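Local coordinates for periplasmic sugar-binding protein (Chloroflexus aurantiacus, PDB 4RXU), which binds beta-D-glucopyranose and probably serves as the periplasmic solute-binding component of an ABC-type sugar transporter, at residues A[132-135]-A[136-139]; A[172-175]-A[176-180]; A[237-240]-A[241-244]. All coordinates share one frame; numbering follows the deposited sequence.

Contact 1: A[132-135]-A[136-139]; sequences TFDS and IAVG
The side chain of D134 is turned so that CG stands opposite its own backbone N (chi1 -173°), which carries the carboxylate forward over the first turn of the helix and onto A137. There OD1 accepts from A137 N at 3.2 Å, with an N-H...O angle of 161°. The donor comes from above the carboxylate plane, 62° out of it. The methyl group confirms this placement: A137 CB lies 3.4 Å from D134 CG and not much farther from either carboxylate oxygen, and therefore rests against the flat of the group.

A second helix-end amide is reached through solvent. One water donates to D134 OD1 at 2.9 Å and accepts from I136 N at 3.1 Å, so a single carboxylate oxygen serves A137 directly and I136 at one remove. The main chain completes the turn: V138 N donates to D134 O at 3.1 Å, and G139 N to S135 O at 3.2 Å. V138 presents CG2 to the same D134 carbonyl oxygen, 3.5 Å away, and is buried against V340 and K298.

S135 leaves the cap in the other direction. Its side chain meets N168, L171 and F172 of helix 167-185 and lies about 6 Å from the bound glucose, while F133, still in strand 129-133, packs on S338 and V340. D134 N-caps helix 135-148 just where the chain leaves that strand. Because the strand belongs to the larger sheet and the helix leads to strand 155-159 of the four-stranded one, the junction is consistent with one of the interdomain crossovers of a periplasmic sugar-binding protein.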
loop_
_atom_site.group_PDB
_atom_site.type_symbol
_atom_site.label_atom_id
_atom_site.label_comp_id
_atom_site.label_asym_id
_atom_site.label_seq_id
_atom_site.Cartn_x
_atom_site.Cartn_y
_atom_site.Cartn_z
ATOM N N THR A 132 8.577 6.991 -2.231
ATOM C CA THR A 132 7.241 6.607 -1.793
ATOM C C THR A 132 6.132 7.234 -2.632
ATOM O O THR A 132 6.309 8.298 -3.239
ATOM C CB THR A 132 7.048 6.986 -0.293
ATOM O OG1 THR A 132 5.807 6.481 0.210
ATOM C CG2 THR A 132 7.065 8.521 -0.076
ATOM N N PHE A 133 4.988 6.567 -2.628
ATOM C CA PHE A 133 3.746 7.217 -3.009
ATOM C C PHE A 133 3.193 8.005 -1.830
ATOM O O PHE A 133 3.581 7.818 -0.672
ATOM C CB PHE A 133 2.711 6.205 -3.463
ATOM C CG PHE A 133 3.109 5.435 -4.688
ATOM C CD1 PHE A 133 3.191 6.049 -5.926
ATOM C CD2 PHE A 133 3.411 4.076 -4.591
ATOM C CE1 PHE A 133 3.547 5.324 -7.039
ATOM C CE2 PHE A 133 3.759 3.356 -5.708
ATOM C CZ PHE A 133 3.823 3.985 -6.927
ATOM N N ASP A 134 2.254 8.893 -2.104
ATOM C CA ASP A 134 1.597 9.660 -1.028
ATOM C C ASP A 134 0.560 8.758 -0.339
ATOM O O ASP A 134 -0.607 8.714 -0.722
ATOM C CB ASP A 134 0.918 10.886 -1.628
ATOM C CG ASP A 134 0.349 11.843 -0.582
ATOM O OD1 ASP A 134 0.133 11.449 0.587
ATOM O OD2 ASP A 134 0.092 13.022 -0.943
ATOM N N SER A 135 0.998 8.013 0.669
ATOM C CA SER A 135 0.139 7.010 1.308
ATOM C C SER A 135 -1.039 7.569 2.102
ATOM O O SER A 135 -2.113 6.942 2.152
ATOM C CB SER A 135 0.941 6.077 2.205
ATOM O OG SER A 135 1.866 5.311 1.454
ATOM N N ILE A 136 -0.847 8.730 2.722
ATOM C CA ILE A 136 -1.977 9.377 3.402
ATOM C C ILE A 136 -3.096 9.664 2.373
ATOM O O ILE A 136 -4.296 9.430 2.632
ATOM C CB ILE A 136 -1.521 10.660 4.128
ATOM C CG1 ILE A 136 -0.660 10.315 5.369
ATOM C CG2 ILE A 136 -2.699 11.560 4.535
ATOM C CD1 ILE A 136 -1.416 9.733 6.553
ATOM N N ALA A 137 -2.696 10.182 1.219
ATOM C CA ALA A 137 -3.647 10.476 0.163
ATOM C C ALA A 137 -4.328 9.203 -0.350
ATOM O O ALA A 137 -5.498 9.248 -0.681
ATOM C CB ALA A 137 -2.973 11.224 -0.985
ATOM N N VAL A 138 -3.612 8.073 -0.415
ATOM C CA VAL A 138 -4.286 6.806 -0.765
ATOM C C VAL A 138 -5.484 6.544 0.173
ATOM O O VAL A 138 -6.615 6.287 -0.280
ATOM C CB VAL A 138 -3.329 5.605 -0.678
ATOM C CG1 VAL A 138 -4.074 4.305 -0.887
ATOM C CG2 VAL A 138 -2.210 5.757 -1.682
ATOM N N GLY A 139 -5.248 6.599 1.483
ATOM C CA GLY A 139 -6.335 6.300 2.432
ATOM C C GLY A 139 -7.443 7.327 2.364
ATOM O O GLY A 139 -8.595 6.979 2.434
HETATM O O HOH W 1 1.685 10.431 2.767
#

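Contact 2: A[172-175]-A[176-180]; sequences FFEG and AWKVL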
loop_
_atom_site.group_PDB
_atom_site.type_symbol
_atom_site.label_atom_id
_atom_site.label_comp_id
_atom_site.label_asym_id
_atom_site.label_seq_id
_atom_site.Cartn_x
_atom_site.Cartn_y
_atom_site.Cartn_z
ATOM N N PHE A 172 -2.165 4.413 5.459
ATOM C CA PHE A 172 -3.404 4.257 4.716
ATOM C C PHE A 172 -4.588 4.366 5.675
ATOM O O PHE A 172 -5.611 4.945 5.350
ATOM C CB PHE A 172 -3.497 2.906 4.031
ATOM C CG PHE A 172 -2.402 2.607 3.053
ATOM C CD1 PHE A 172 -1.893 3.551 2.163
ATOM C CD2 PHE A 172 -1.922 1.319 2.990
ATOM C CE1 PHE A 172 -0.877 3.209 1.269
ATOM C CE2 PHE A 172 -0.939 0.973 2.095
ATOM C CZ PHE A 172 -0.408 1.911 1.238
ATOM N N PHE A 173 -4.459 3.757 6.851
ATOM C CA PHE A 173 -5.561 3.794 7.785
ATOM C C PHE A 173 -5.782 5.236 8.284
ATOM O O PHE A 173 -6.928 5.708 8.393
ATOM C CB PHE A 173 -5.361 2.881 8.974
ATOM C CG PHE A 173 -6.568 2.825 9.839
ATOM C CD1 PHE A 173 -7.648 2.042 9.489
ATOM C CD2 PHE A 173 -6.662 3.661 10.944
ATOM C CE1 PHE A 173 -8.798 2.055 10.269
ATOM C CE2 PHE A 173 -7.780 3.669 11.719
ATOM C CZ PHE A 173 -8.858 2.893 11.368
ATOM N N GLU A 174 -4.699 5.922 8.618
ATOM C CA GLU A 174 -4.834 7.295 9.100
ATOM C C GLU A 174 -5.532 8.163 8.046
ATOM O O GLU A 174 -6.404 8.959 8.369
ATOM C CB GLU A 174 -3.468 7.899 9.453
ATOM C CG GLU A 174 -3.561 9.365 9.880
ATOM C CD GLU A 174 -2.223 9.995 10.222
ATOM O OE1 GLU A 174 -1.215 9.269 10.401
ATOM O OE2 GLU A 174 -2.184 11.237 10.340
ATOM N N GLY A 175 -5.080 8.076 6.799
ATOM C CA GLY A 175 -5.642 8.914 5.740
ATOM C C GLY A 175 -7.142 8.696 5.610
ATOM O O GLY A 175 -7.970 9.658 5.458
ATOM N N ALA A 176 -7.523 7.427 5.709
ATOM C CA ALA A 176 -8.953 7.077 5.643
ATOM C C ALA A 176 -9.721 7.543 6.869
ATOM O O ALA A 176 -10.822 8.088 6.771
ATOM C CB ALA A 176 -9.125 5.572 5.464
ATOM N N TRP A 177 -9.143 7.305 8.037
ATOM C CA TRP A 177 -9.801 7.646 9.297
ATOM C C TRP A 177 -10.106 9.133 9.371
ATOM O O TRP A 177 -11.149 9.553 9.895
ATOM C CB TRP A 177 -8.910 7.274 10.477
ATOM C CG TRP A 177 -9.557 7.508 11.819
ATOM C CD1 TRP A 177 -9.276 8.514 12.690
ATOM C CD2 TRP A 177 -10.607 6.720 12.425
ATOM N NE1 TRP A 177 -10.077 8.399 13.809
ATOM C CE2 TRP A 177 -10.884 7.295 13.681
ATOM C CE3 TRP A 177 -11.309 5.565 12.040
ATOM C CZ2 TRP A 177 -11.859 6.764 14.552
ATOM C CZ3 TRP A 177 -12.265 5.029 12.904
ATOM C CH2 TRP A 177 -12.533 5.633 14.145
ATOM N N LYS A 178 -9.179 9.938 8.871
ATOM C CA LYS A 178 -9.353 11.383 8.964
ATOM C C LYS A 178 -10.433 11.920 8.041
ATOM O O LYS A 178 -10.842 13.067 8.194
ATOM C CB LYS A 178 -8.020 12.111 8.856
ATOM C CG LYS A 178 -7.108 11.662 10.005
ATOM C CD LYS A 178 -6.058 12.661 10.316
ATOM C CE LYS A 178 -5.404 12.451 11.657
ATOM N NZ LYS A 178 -4.162 13.261 11.607
ATOM N N VAL A 179 -10.910 11.076 7.123
ATOM C CA VAL A 179 -12.107 11.363 6.336
ATOM C C VAL A 179 -13.343 10.686 6.920
ATOM O O VAL A 179 -14.429 11.282 6.982
ATOM C CB VAL A 179 -11.887 10.938 4.860
ATOM C CG1 VAL A 179 -13.184 10.962 4.056
ATOM C CG2 VAL A 179 -10.831 11.821 4.203
ATOM N N LEU A 180 -13.198 9.434 7.324
ATOM C CA LEU A 180 -14.355 8.709 7.839
ATOM C C LEU A 180 -14.837 9.146 9.226
ATOM O O LEU A 180 -16.035 9.145 9.490
ATOM C CB LEU A 180 -14.116 7.195 7.844
ATOM C CG LEU A 180 -13.837 6.536 6.502
ATOM C CD1 LEU A 180 -13.290 5.126 6.701
ATOM C CD2 LEU A 180 -15.074 6.506 5.629
#
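W177 N donates to F173 O at 2.8 Å, nearly along the C=O axis, the shortest polar bond across this contact. It belongs to the interior of helix 167-185, the helix of the beta-alpha-beta unit between strands 155-159 and 189-191. The neighbouring i to i+4 bonds are equally clear: A176 N donates to F172 O and K178 N to E174 O. One turn later A176 O is gripped by two amides, V179 N at 3.0 Å and L180 N at 2.8 Å, and the doubled acceptance marks a local mixture of i to i+3 and i to i+4 bonding.

The same four-residue spacing sets two side-chain pairs side by side. F173 and W177 both carry CG opposite the backbone N (chi1 -174° and -176°), so the two side chains lean off the helix in the same direction. The planes are 23° apart, yet the ring centroids of F173 and the W177 six-membered ring are 5.8 Å apart, so the rings are slid past one another and barely overlap. L206 touches both, and W177 NE1 is satisfied by K203 O.

On the polar side E174 and K178 form a salt bridge, NZ of K178 to OE2 of E174 at 3.1 Å, approaching on the anti side of the oxygen and somewhat out of the carboxylate plane. Both chains are extended and lie alongside each other, CE of K178 packing on CG of E174; a second, long and weak, ion pair runs from K178 to D205.

F172 turns a different way, toward the bound glucose, and its ring belongs to the sugar pocket. On the aromatic side, the closest approach between the two ring systems is F173 CZ to W177 CE3, 3.7 Å.

Contact 3: A[237-240]-A[241-244]; sequences AATA and ADKG
After helix 224-237 the chain bends through two overlapping type I beta turns, 239-242 and 240-243, a short 3-10 segment closed by D242 N to T239 O and by K243 N to A240 O at 3.0 Å. In both bonds the donor stands above the carbonyl plane of its acceptor, as the tight bend requires. The turn lies at the protein surface and leads into strand 246-249.

D242 ties the turn back on its own start. OD2 accepts from T239 N at 2.9 Å, almost straight with an N-H...O angle of 172°, and also from T239 OG1 at 3.0 Å. Both donors come from the same face of the carboxylate, but they differ in height: the amide is only modestly out of the plane, whereas the hydroxyl stands 70° out of it. The hydroxyl can reach because T239 chi1 of 68° sets OG1 between the backbone N and the carbonyl carbon, beside the amide that uses the same oxygen. The other oxygen, OD1, forms a salt bridge with K192, so both ends of the carboxylate are engaged. With an alanine here, T239 N and its hydroxyl would probably lose their shared acceptor and K192 its charged mate, leaving the start of the turn freer to move.

K243 takes the other side of the turn. Its extended chain runs past T239 O, CG at 3.6 Å, and the ammonium beyond is held by D266 through a salt bridge and by L235 O. Y158 of strand 155-159 packs against both A238 and K243 and its OH bonds to D242 O. Just ahead of the turn, K243 CE rests 3.7 Å from A238 CB.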
loop_
_atom_site.group_PDB
_atom_site.type_symbol
_atom_site.label_atom_id
_atom_site.label_comp_id
_atom_site.label_asym_id
_atom_site.label_seq_id
_atom_site.Cartn_x
_atom_site.Cartn_y
_atom_site.Cartn_z
ATOM N N ALA A 237 -21.345 -12.494 11.971
ATOM C CA ALA A 237 -21.652 -11.843 13.240
ATOM C C ALA A 237 -22.688 -10.745 13.057
ATOM O O ALA A 237 -23.443 -10.410 13.963
ATOM C CB ALA A 237 -20.390 -11.253 13.836
ATOM N N ALA A 238 -22.685 -10.169 11.871
ATOM C CA ALA A 238 -23.583 -9.074 11.542
ATOM C C ALA A 238 -24.986 -9.590 11.298
ATOM O O ALA A 238 -25.189 -10.747 10.921
ATOM C CB ALA A 238 -23.075 -8.355 10.317
ATOM N N THR A 239 -25.962 -8.719 11.509
ATOM C CA THR A 239 -27.365 -9.079 11.283
ATOM C C THR A 239 -27.882 -8.355 10.046
ATOM O O THR A 239 -27.173 -7.517 9.498
ATOM C CB THR A 239 -28.245 -8.703 12.488
ATOM O OG1 THR A 239 -28.313 -7.273 12.603
ATOM C CG2 THR A 239 -27.680 -9.306 13.771
ATOM N N ALA A 240 -29.118 -8.644 9.625
ATOM C CA ALA A 240 -29.649 -8.043 8.395
ATOM C C ALA A 240 -29.674 -6.507 8.495
ATOM O O ALA A 240 -29.400 -5.789 7.525
ATOM C CB ALA A 240 -31.038 -8.597 8.065
ATOM N N ALA A 241 -29.938 -6.008 9.698
ATOM C CA ALA A 241 -29.945 -4.559 9.952
ATOM C C ALA A 241 -28.590 -3.874 9.736
ATOM O O ALA A 241 -28.507 -2.652 9.594
ATOM C CB ALA A 241 -30.431 -4.285 11.360
ATOM N N ASP A 242 -27.539 -4.680 9.734
ATOM C CA ASP A 242 -26.169 -4.202 9.521
ATOM C C ASP A 242 -25.704 -4.320 8.077
ATOM O O ASP A 242 -24.541 -4.049 7.770
ATOM C CB ASP A 242 -25.221 -5.011 10.395
ATOM C CG ASP A 242 -25.593 -4.945 11.857
ATOM O OD1 ASP A 242 -25.931 -3.851 12.329
ATOM O OD2 ASP A 242 -25.558 -5.990 12.537
ATOM N N LYS A 243 -26.614 -4.720 7.196
ATOM C CA LYS A 243 -26.283 -4.970 5.814
ATOM C C LYS A 243 -27.074 -4.042 4.930
ATOM O O LYS A 243 -27.100 -2.834 5.168
ATOM C CB LYS A 243 -26.488 -6.447 5.499
ATOM C CG LYS A 243 -25.487 -7.274 6.274
ATOM C CD LYS A 243 -25.767 -8.740 6.252
ATOM C CE LYS A 243 -24.884 -9.419 7.275
ATOM N NZ LYS A 243 -24.954 -10.879 7.137
ATOM N N GLY A 244 -27.713 -4.590 3.904
ATOM C CA GLY A 244 -28.338 -3.778 2.888
ATOM C C GLY A 244 -27.294 -3.111 2.014
ATOM O O GLY A 244 -26.506 -3.757 1.346
#

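From the N terminus the three contacts follow in series, none nested in or crossing another, and each closes only a local turn. Contact 1 starts helix 135-148 as the chain leaves strand 129-133 of the larger sheet. Contact 2 lies in helix 167-185, and the two touch: S135 O meets F172 CD1 at 3.4 Å and G139 O meets A176 CB, packing the two helices together near the glucose. Contact 3 comes later, between helix 224-237 and strand 246-249, with its nearest atoms about 14 Å from contact 2. Their link is the four-stranded sheet: A176 and L180 pack on L249, in the strand that contact 3 leads into.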